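PDB 3HC1: metal-dependent phosphohydrolase, HDOD domain-containing from Geobacter sulfurreducens, which is of uncharacterized function but binds two iron ions through an HD-type site and may act as a metal-dependent phosphohydrolase. Local coordinates for residues 226-240 with 260-274. Sequence-based numbering, arbitrary orientation.
Sequences KQAAIVAMVAFADEY and LLENHPSWGVIRRSL. With FE (Fe (III) ion), chain C.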
ATOM      1  N   LYS A 226      16.850 -11.869  -5.239  1.00 18.73           N
ATOM      2  CA  LYS A 226      15.996 -12.946  -5.707  1.00 21.62           C
ATOM      3  C   LYS A 226      14.774 -13.090  -4.828  1.00 21.37           C
ATOM      4  O   LYS A 226      13.696 -13.359  -5.298  1.00 23.92           O
ATOM      5  CB  LYS A 226      16.820 -14.261  -5.695  1.00 21.56           C
ATOM      6  CG  LYS A 226      16.104 -15.489  -6.227  1.00 27.18           C
ATOM      7  CD  LYS A 226      16.920 -16.755  -5.933  1.00 30.46           C
ATOM      8  CE  LYS A 226      16.443 -17.917  -6.774  1.00 32.50           C
ATOM      9  NZ  LYS A 226      16.726 -19.201  -6.072  1.00 33.80           N
ATOM     10  N   GLN A 227      14.937 -12.944  -3.526  1.00 18.99           N
ATOM     11  CA  GLN A 227      13.799 -13.099  -2.650  1.00 21.25           C
ATOM     12  C   GLN A 227      13.053 -11.776  -2.593  1.00 19.96           C
ATOM     13  O   GLN A 227      13.233 -10.980  -1.673  1.00 21.10           O
ATOM     14  CB  GLN A 227      14.252 -13.568  -1.287  1.00 21.98           C
ATOM     15  CG  GLN A 227      14.884 -14.974  -1.343  1.00 29.54           C
ATOM     16  CD  GLN A 227      14.012 -16.020  -0.709  1.00 43.85           C
ATOM     17  OE1 GLN A 227      12.811 -16.095  -0.992  1.00 51.61           O
ATOM     18  NE2 GLN A 227      14.598 -16.824   0.178  1.00 41.03           N
ATOM     19  N   ALA A 228      12.177 -11.599  -3.580  1.00 21.25           N
ATOM     20  CA  ALA A 228      11.471 -10.337  -3.791  1.00 16.09           C
ATOM     21  C   ALA A 228       9.955 -10.536  -3.892  1.00 14.98           C
ATOM     22  O   ALA A 228       9.289  -9.789  -4.615  1.00 18.39           O
ATOM     23  CB  ALA A 228      12.051  -9.645  -5.051  1.00 11.44           C
ATOM     24  N   ALA A 229       9.403 -11.472  -3.090  1.00 19.72           N
ATOM     25  CA  ALA A 229       7.951 -11.833  -3.076  1.00 17.44           C
ATOM     26  C   ALA A 229       7.097 -10.657  -2.722  1.00 16.02           C
ATOM     27  O   ALA A 229       6.168 -10.366  -3.450  1.00 19.11           O
ATOM     28  CB  ALA A 229       7.629 -12.971  -2.146  1.00 19.66           C
ATOM     29  N   ILE A 230       7.421  -9.921  -1.659  1.00 18.62           N
ATOM     30  CA  ILE A 230       6.557  -8.822  -1.249  1.00 18.57           C
ATOM     31  C   ILE A 230       6.459  -7.755  -2.330  1.00 19.05           C
ATOM     32  O   ILE A 230       5.370  -7.331  -2.657  1.00 15.46           O
ATOM     33  CB  ILE A 230       6.982  -8.202   0.125  1.00 18.54           C
ATOM     34  CG1 ILE A 230       6.842  -9.260   1.260  1.00 18.22           C
ATOM     35  CG2 ILE A 230       6.109  -7.000   0.429  1.00 11.88           C
ATOM     36  CD1 ILE A 230       7.488  -8.890   2.592  1.00 26.25           C
ATOM     37  N   VAL A 231       7.596  -7.330  -2.873  1.00 16.19           N
ATOM     38  CA  VAL A 231       7.634  -6.301  -3.878  1.00 18.14           C
ATOM     39  C   VAL A 231       6.844  -6.780  -5.103  1.00 20.70           C
ATOM     40  O   VAL A 231       6.031  -6.037  -5.657  1.00 17.67           O
ATOM     41  CB  VAL A 231       9.059  -5.951  -4.382  1.00 17.12           C
ATOM     42  CG1 VAL A 231       8.938  -4.689  -5.291  1.00 11.38           C
ATOM     43  CG2 VAL A 231      10.040  -5.717  -3.235  1.00 20.50           C
ATOM     44  N   ALA A 232       7.087  -8.034  -5.508  1.00 16.49           N
ATOM     45  CA  ALA A 232       6.410  -8.614  -6.644  1.00 16.52           C
ATOM     46  C   ALA A 232       4.884  -8.582  -6.440  1.00 14.73           C
ATOM     47  O   ALA A 232       4.149  -8.206  -7.368  1.00 15.53           O
ATOM     48  CB  ALA A 232       6.937 -10.033  -6.898  1.00 14.81           C
HETATM   49  N   MSE A 233       4.432  -8.906  -5.210  1.00 16.81           N
HETATM   50  CA  MSE A 233       3.014  -8.901  -4.855  1.00 16.65           C
HETATM   51  C   MSE A 233       2.379  -7.527  -4.957  1.00 15.64           C
HETATM   52  O   MSE A 233       1.260  -7.354  -5.505  1.00 16.61           O
HETATM   53  CB  MSE A 233       2.785  -9.565  -3.441  1.00 13.39           C
HETATM   54  CG  MSE A 233       2.919 -11.112  -3.604  1.00 19.93           C
HETATM   55 SE   MSE A 233       3.097 -11.885  -1.873  0.75 12.72          SE
HETATM   56  CE  MSE A 233       3.948 -13.486  -2.591  1.00 16.83           C
ATOM     57  N   VAL A 234       3.088  -6.547  -4.432  1.00 16.11           N
ATOM     58  CA  VAL A 234       2.576  -5.156  -4.411  1.00 14.47           C
ATOM     59  C   VAL A 234       2.671  -4.570  -5.812  1.00 15.33           C
ATOM     60  O   VAL A 234       1.749  -3.832  -6.229  1.00 13.87           O
ATOM     61  CB  VAL A 234       3.338  -4.306  -3.370  1.00 13.67           C
ATOM     62  CG1 VAL A 234       3.063  -2.722  -3.523  1.00 11.98           C
ATOM     63  CG2 VAL A 234       3.071  -4.835  -1.918  1.00 14.85           C
ATOM     64  N   ALA A 235       3.747  -4.859  -6.557  1.00 15.07           N
ATOM     65  CA  ALA A 235       3.816  -4.343  -7.947  1.00 15.98           C
ATOM     66  C   ALA A 235       2.668  -4.883  -8.752  1.00 15.86           C
ATOM     67  O   ALA A 235       2.052  -4.117  -9.506  1.00 16.33           O
ATOM     68  CB  ALA A 235       5.140  -4.675  -8.693  1.00 13.66           C
ATOM     69  N   PHE A 236       2.384  -6.198  -8.632  1.00 17.38           N
ATOM     70  CA  PHE A 236       1.224  -6.770  -9.337  1.00 16.05           C
ATOM     71  C   PHE A 236      -0.076  -6.103  -8.907  1.00 16.93           C
ATOM     72  O   PHE A 236      -0.891  -5.662  -9.750  1.00 16.83           O
ATOM     73  CB  PHE A 236       1.117  -8.307  -9.214  1.00 11.00           C
ATOM     74  CG  PHE A 236      -0.080  -8.864  -9.878  1.00 11.24           C
ATOM     75  CD1 PHE A 236      -1.291  -8.874  -9.237  1.00 17.01           C
ATOM     76  CD2 PHE A 236      -0.015  -9.272 -11.205  1.00 21.24           C
ATOM     77  CE1 PHE A 236      -2.410  -9.313  -9.857  1.00 18.52           C
ATOM     78  CE2 PHE A 236      -1.140  -9.722 -11.835  1.00 19.31           C
ATOM     79  CZ  PHE A 236      -2.332  -9.743 -11.171  1.00 14.89           C
ATOM     80  N   ALA A 237      -0.275  -6.005  -7.601  1.00 19.67           N
ATOM     81  CA  ALA A 237      -1.497  -5.399  -7.070  1.00 17.39           C
ATOM     82  C   ALA A 237      -1.700  -3.953  -7.548  1.00 14.07           C
ATOM     83  O   ALA A 237      -2.831  -3.542  -7.827  1.00 16.13           O
ATOM     84  CB  ALA A 237      -1.568  -5.513  -5.534  1.00 13.75           C
ATOM     85  N   ASP A 238      -0.624  -3.201  -7.692  1.00 17.38           N
ATOM     86  CA  ASP A 238      -0.730  -1.838  -8.136  1.00 15.78           C
ATOM     87  C   ASP A 238      -1.181  -1.781  -9.594  1.00 14.02           C
ATOM     88  O   ASP A 238      -2.122  -1.060  -9.944  1.00 14.11           O
ATOM     89  CB  ASP A 238       0.589  -1.079  -7.952  1.00 19.27           C
ATOM     90  CG  ASP A 238       0.557   0.253  -8.611  1.00 20.55           C
ATOM     91  OD1 ASP A 238      -0.318   1.028  -8.232  1.00 16.45           O
ATOM     92  OD2 ASP A 238       1.346   0.529  -9.534  1.00 14.99           O
ATOM     93  N   GLU A 239      -0.507  -2.536 -10.454  1.00 16.13           N
ATOM     94  CA  GLU A 239      -0.891  -2.603 -11.854  1.00 17.62           C
ATOM     95  C   GLU A 239      -2.351  -3.108 -12.035  1.00 16.40           C
ATOM     96  O   GLU A 239      -3.137  -2.538 -12.808  1.00 16.10           O
ATOM     97  CB  GLU A 239       0.129  -3.412 -12.681  1.00 18.44           C
ATOM     98  CG  GLU A 239      -0.114  -3.223 -14.178  1.00 15.94           C
ATOM     99  CD  GLU A 239       1.030  -3.612 -15.036  1.00 21.89           C
ATOM    100  OE1 GLU A 239       1.861  -4.341 -14.517  1.00 14.23           O
ATOM    101  OE2 GLU A 239       1.121  -3.160 -16.204  1.00 15.13           O
ATOM    102  N   TYR A 240      -2.733  -4.107 -11.248  1.00 16.60           N
ATOM    103  CA  TYR A 240      -4.073  -4.646 -11.278  1.00 15.61           C
ATOM    104  C   TYR A 240      -5.100  -3.561 -10.936  1.00 16.89           C
ATOM    105  O   TYR A 240      -6.035  -3.327 -11.705  1.00 18.55           O
ATOM    106  CB  TYR A 240      -4.245  -5.838 -10.320  1.00 17.38           C
ATOM    107  CG  TYR A 240      -5.643  -6.371 -10.365  1.00 20.46           C
ATOM    108  CD1 TYR A 240      -6.650  -5.823  -9.574  1.00 19.75           C
ATOM    109  CD2 TYR A 240      -5.984  -7.382 -11.242  1.00 22.52           C
ATOM    110  CE1 TYR A 240      -7.929  -6.284  -9.672  1.00 19.38           C
ATOM    111  CE2 TYR A 240      -7.251  -7.836 -11.346  1.00 23.38           C
ATOM    112  CZ  TYR A 240      -8.222  -7.314 -10.565  1.00 19.05           C
ATOM    113  OH  TYR A 240      -9.496  -7.793 -10.715  1.00 19.19           O
ATOM    114  N   LEU A 260      -2.247  -9.550 -19.990  1.00 19.02           N
ATOM    115  CA  LEU A 260      -1.182  -8.852 -19.268  1.00 16.12           C
ATOM    116  C   LEU A 260      -1.059  -9.383 -17.828  1.00 13.32           C
ATOM    117  O   LEU A 260       0.023  -9.788 -17.375  1.00 15.57           O
ATOM    118  CB  LEU A 260      -1.436  -7.361 -19.262  1.00 18.55           C
ATOM    119  CG  LEU A 260      -0.410  -6.447 -18.611  1.00 19.66           C
ATOM    120  CD1 LEU A 260      -0.511  -5.031 -19.270  1.00 17.03           C
ATOM    121  CD2 LEU A 260      -0.592  -6.396 -17.054  1.00 16.41           C
ATOM    122  N   LEU A 261      -2.169  -9.403 -17.117  1.00 14.54           N
ATOM    123  CA  LEU A 261      -2.139  -9.788 -15.713  1.00 14.54           C
ATOM    124  C   LEU A 261      -1.689 -11.243 -15.562  1.00 16.36           C
ATOM    125  O   LEU A 261      -0.884 -11.592 -14.677  1.00 14.78           O
ATOM    126  CB  LEU A 261      -3.502  -9.573 -15.074  1.00 15.43           C
ATOM    127  CG  LEU A 261      -4.048  -8.145 -15.013  1.00 20.59           C
ATOM    128  CD1 LEU A 261      -5.509  -8.222 -14.566  1.00 16.68           C
ATOM    129  CD2 LEU A 261      -3.224  -7.252 -14.123  1.00 11.10           C
ATOM    130  N   GLU A 262      -2.180 -12.107 -16.445  1.00 16.56           N
ATOM    131  CA  GLU A 262      -1.805 -13.522 -16.394  1.00 14.66           C
ATOM    132  C   GLU A 262      -0.325 -13.765 -16.637  1.00 16.85           C
ATOM    133  O   GLU A 262       0.224 -14.689 -16.050  1.00 14.05           O
ATOM    134  CB  GLU A 262      -2.619 -14.349 -17.372  1.00 12.50           C
ATOM    135  CG  GLU A 262      -4.017 -14.691 -16.823  1.00 20.03           C
ATOM    136  CD  GLU A 262      -4.901 -15.440 -17.838  1.00 19.42           C
ATOM    137  OE1 GLU A 262      -4.378 -15.991 -18.833  1.00 19.88           O
ATOM    138  OE2 GLU A 262      -6.145 -15.477 -17.628  1.00 26.44           O
ATOM    139  N   ASN A 263       0.273 -12.988 -17.558  1.00 14.08           N
ATOM    140  CA  ASN A 263       1.682 -13.109 -17.943  1.00 16.83           C
ATOM    141  C   ASN A 263       2.633 -12.161 -17.172  1.00 17.20           C
ATOM    142  O   ASN A 263       3.831 -12.092 -17.458  1.00 18.34           O
ATOM    143  CB  ASN A 263       1.849 -12.792 -19.448  1.00 16.83           C
ATOM    144  CG  ASN A 263       1.052 -13.714 -20.339  1.00 22.61           C
ATOM    145  OD1 ASN A 263       0.643 -14.767 -19.924  1.00 23.39           O
ATOM    146  ND2 ASN A 263       0.792 -13.286 -21.553  1.00 35.46           N
ATOM    147  N   HIS A 264       2.102 -11.437 -16.206  1.00 16.46           N
ATOM    148  CA  HIS A 264       2.872 -10.437 -15.453  1.00 15.36           C
ATOM    149  C   HIS A 264       4.170 -11.031 -14.853  1.00 18.04           C
ATOM    150  O   HIS A 264       4.156 -12.159 -14.369  1.00 17.29           O
ATOM    151  CB  HIS A 264       2.002  -9.864 -14.348  1.00 13.63           C
ATOM    152  CG  HIS A 264       2.542  -8.596 -13.720  1.00 12.20           C
ATOM    153  ND1 HIS A 264       3.551  -8.600 -12.781  1.00 14.45           N
ATOM    154  CD2 HIS A 264       2.127  -7.314 -13.815  1.00 14.26           C
ATOM    155  CE1 HIS A 264       3.785  -7.358 -12.381  1.00 18.71           C
ATOM    156  NE2 HIS A 264       2.936  -6.556 -12.998  1.00 19.07           N
ATOM    157  N   PRO A 265       5.277 -10.269 -14.899  1.00 18.06           N
ATOM    158  CA  PRO A 265       6.558 -10.791 -14.410  1.00 20.78           C
ATOM    159  C   PRO A 265       6.614 -11.128 -12.919  1.00 16.04           C
ATOM    160  O   PRO A 265       7.504 -11.885 -12.493  1.00 18.82           O
ATOM    161  CB  PRO A 265       7.552  -9.664 -14.755  1.00 20.65           C
ATOM    162  CG  PRO A 265       6.751  -8.486 -15.085  1.00 22.51           C
ATOM    163  CD  PRO A 265       5.453  -8.983 -15.604  1.00 18.19           C
ATOM    164  N   SER A 266       5.686 -10.591 -12.133  1.00 15.70           N
ATOM    165  CA  SER A 266       5.672 -10.864 -10.707  1.00 17.94           C
ATOM    166  C   SER A 266       5.452 -12.347 -10.415  1.00 17.66           C
ATOM    167  O   SER A 266       5.942 -12.828  -9.420  1.00 13.90           O
ATOM    168  CB  SER A 266       4.610 -10.063  -9.976  1.00 17.18           C
ATOM    169  OG  SER A 266       4.974  -8.720  -9.848  1.00 18.03           O
ATOM    170  N   TRP A 267       4.708 -13.046 -11.270  1.00 17.82           N
ATOM    171  CA  TRP A 267       4.364 -14.437 -11.006  1.00 19.53           C
ATOM    172  C   TRP A 267       5.627 -15.284 -10.959  1.00 20.00           C
ATOM    173  O   TRP A 267       5.786 -16.040 -10.039  1.00 17.28           O
ATOM    174  CB  TRP A 267       3.350 -15.008 -12.007  1.00 20.30           C
ATOM    175  CG  TRP A 267       2.086 -14.325 -11.979  1.00 14.06           C
ATOM    176  CD1 TRP A 267       1.502 -13.646 -13.006  1.00 14.18           C
ATOM    177  CD2 TRP A 267       1.227 -14.163 -10.847  1.00 13.55           C
ATOM    178  NE1 TRP A 267       0.315 -13.093 -12.587  1.00 12.69           N
ATOM    179  CE2 TRP A 267       0.122 -13.405 -11.266  1.00 14.65           C
ATOM    180  CE3 TRP A 267       1.248 -14.658  -9.532  1.00 15.49           C
ATOM    181  CZ2 TRP A 267      -0.951 -13.088 -10.405  1.00 19.39           C
ATOM    182  CZ3 TRP A 267       0.222 -14.328  -8.675  1.00 17.42           C
ATOM    183  CH2 TRP A 267      -0.870 -13.543  -9.106  1.00 23.23           C
ATOM    184  N   GLY A 268       6.532 -15.124 -11.935  1.00 20.39           N
ATOM    185  CA  GLY A 268       7.841 -15.747 -11.883  1.00 19.77           C
ATOM    186  C   GLY A 268       8.701 -15.346 -10.678  1.00 20.48           C
ATOM    187  O   GLY A 268       9.421 -16.179 -10.106  1.00 18.38           O
ATOM    188  N   VAL A 269       8.606 -14.094 -10.250  1.00 18.41           N
ATOM    189  CA  VAL A 269       9.419 -13.620  -9.126  1.00 16.56           C
ATOM    190  C   VAL A 269       8.960 -14.284  -7.827  1.00 17.32           C
ATOM    191  O   VAL A 269       9.800 -14.751  -6.993  1.00 15.25           O
ATOM    192  CB  VAL A 269       9.430 -12.064  -9.079  1.00 15.72           C
ATOM    193  CG1 VAL A 269      10.066 -11.535  -7.781  1.00 14.77           C
ATOM    194  CG2 VAL A 269      10.218 -11.562 -10.311  1.00 17.17           C
ATOM    195  N   ILE A 270       7.643 -14.424  -7.700  1.00 17.87           N
ATOM    196  CA  ILE A 270       7.030 -15.091  -6.542  1.00 18.41           C
ATOM    197  C   ILE A 270       7.473 -16.559  -6.535  1.00 21.27           C
ATOM    198  O   ILE A 270       7.934 -17.018  -5.495  1.00 22.59           O
ATOM    199  CB  ILE A 270       5.493 -14.969  -6.536  1.00 19.64           C
ATOM    200  CG1 ILE A 270       5.101 -13.519  -6.342  1.00 16.04           C
ATOM    201  CG2 ILE A 270       4.861 -15.834  -5.419  1.00 20.43           C
ATOM    202  CD1 ILE A 270       3.651 -13.190  -6.623  1.00 16.14           C
ATOM    203  N   ARG A 271       7.389 -17.272  -7.678  1.00 23.49           N
ATOM    204  CA  ARG A 271       7.867 -18.663  -7.749  1.00 22.21           C
ATOM    205  C   ARG A 271       9.356 -18.851  -7.439  1.00 23.47           C
ATOM    206  O   ARG A 271       9.717 -19.838  -6.833  1.00 24.69           O
ATOM    207  CB  ARG A 271       7.640 -19.309  -9.124  1.00 20.27           C
ATOM    208  CG  ARG A 271       6.229 -19.598  -9.421  1.00 21.80           C
ATOM    209  CD  ARG A 271       6.031 -20.646 -10.518  1.00 20.82           C
ATOM    210  NE  ARG A 271       4.598 -20.901 -10.541  1.00 24.95           N
ATOM    211  CZ  ARG A 271       3.699 -20.206 -11.231  1.00 29.21           C
ATOM    212  NH1 ARG A 271       4.071 -19.242 -12.063  1.00 28.17           N
ATOM    213  NH2 ARG A 271       2.410 -20.520 -11.118  1.00 22.52           N
ATOM    214  N   ARG A 272      10.213 -17.973  -7.934  1.00 25.22           N
ATOM    215  CA  ARG A 272      11.633 -18.051  -7.608  1.00 27.59           C
ATOM    216  C   ARG A 272      11.851 -17.768  -6.095  1.00 26.04           C
ATOM    217  O   ARG A 272      12.781 -18.322  -5.506  1.00 24.90           O
ATOM    218  CB  ARG A 272      12.464 -17.111  -8.490  1.00 27.89           C
ATOM    219  CG  ARG A 272      12.730 -15.755  -7.864  1.00 36.13           C
ATOM    220  CD  ARG A 272      13.353 -14.737  -8.809  1.00 34.67           C
ATOM    221  NE  ARG A 272      13.539 -13.425  -8.136  1.00 25.79           N
ATOM    222  CZ  ARG A 272      13.722 -12.264  -8.780  1.00 29.79           C
ATOM    223  NH1 ARG A 272      13.707 -12.219 -10.109  1.00 29.61           N
ATOM    224  NH2 ARG A 272      13.908 -11.113  -8.096  1.00 28.18           N
ATOM    225  N   SER A 273      11.008 -16.929  -5.476  1.00 22.44           N
ATOM    226  CA  SER A 273      11.150 -16.568  -4.054  1.00 25.14           C
ATOM    227  C   SER A 273      10.599 -17.657  -3.101  1.00 27.13           C
ATOM    228  O   SER A 273      11.070 -17.813  -1.978  1.00 24.66           O
ATOM    229  CB  SER A 273      10.455 -15.219  -3.740  1.00 22.99           C
ATOM    230  OG  SER A 273      10.847 -14.156  -4.615  1.00 25.05           O
ATOM    231  N   LEU A 274       9.573 -18.365  -3.552  1.00 30.06           N
ATOM    232  CA  LEU A 274       8.855 -19.356  -2.762  1.00 30.73           C
ATOM    233  C   LEU A 274       8.960 -20.683  -3.510  1.00 32.63           C
ATOM    234  O   LEU A 274       8.036 -21.078  -4.218  1.00 31.34           O
ATOM    235  CB  LEU A 274       7.382 -18.931  -2.603  1.00 31.31           C
ATOM    236  CG  LEU A 274       7.135 -17.529  -2.002  1.00 36.46           C
ATOM    237  CD1 LEU A 274       5.622 -17.146  -1.979  1.00 28.64           C
ATOM    238  CD2 LEU A 274       7.765 -17.418  -0.597  1.00 38.44           C
TER
HETATM  239 FE    FE C 306       0.152   2.835  -6.971  1.00 19.20          FE
HETATM  240  O   HOH W   1       3.716  -4.011 -11.906  1.00 15.27           O
HETATM  241  O   HOH W   2       2.009   2.651  -7.658  1.00 15.87           O
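Phe236 of helix 229-240 reaches into the bend between the two helical pieces of 260-274; with CG anti to the backbone N (chi1 178°), the ring is carried toward His264 and Trp267. Its CB lies beside Ser266 OG, 3.9 Å away. Farther out, Phe236 CD2 lies 3.6 Å from His264 CG, presenting the ring edge to one imidazole face in a T-shaped pair with planes at 77°; Pro265 CD covers the other face. CE2 comes close to Leu261 O, the carbonyl that accepts from Trp267 NE1 in the indole plane (2.8 Å). CE2 and CZ both meet Trp267 CZ2, which lies over one phenyl face, and CZ also touches Leu261 CD2. His264 ND1 accepts from Ser266 N, a capping bond that fixes the imidazole's rotation, whereas NE2 makes a weak bond to Glu239 OE1; the other oxygen of Glu239 is hydrogen-bonded to His251. One turn back, Ser266 OG donates to Ala232 O (2.7 Å), which also receives Phe236 N from the opposite face of its carbonyl plane. Ala232 CB packs on Val269 CG1 (3.6 Å). At the far end Arg272 NE gives Lys226 O a nearly straight bond, 2.8 Å and 174°, in the carbonyl plane, with Val269 CG1 against the guanidinium. Replacing Arg272 by alanine would probably cost Lys226 O this bond and Val269 CG1 its guanidinium cover. The axes of 229-240 and 266-273 run nearly antiparallel and approach to 8.6 Å; the first helix also packs on helices 116-136 and 208-216. Tyr240 and Trp267 both touch helix 281-302, while Asp238 binds an iron together with His122, His152, Asp153 and Glu249.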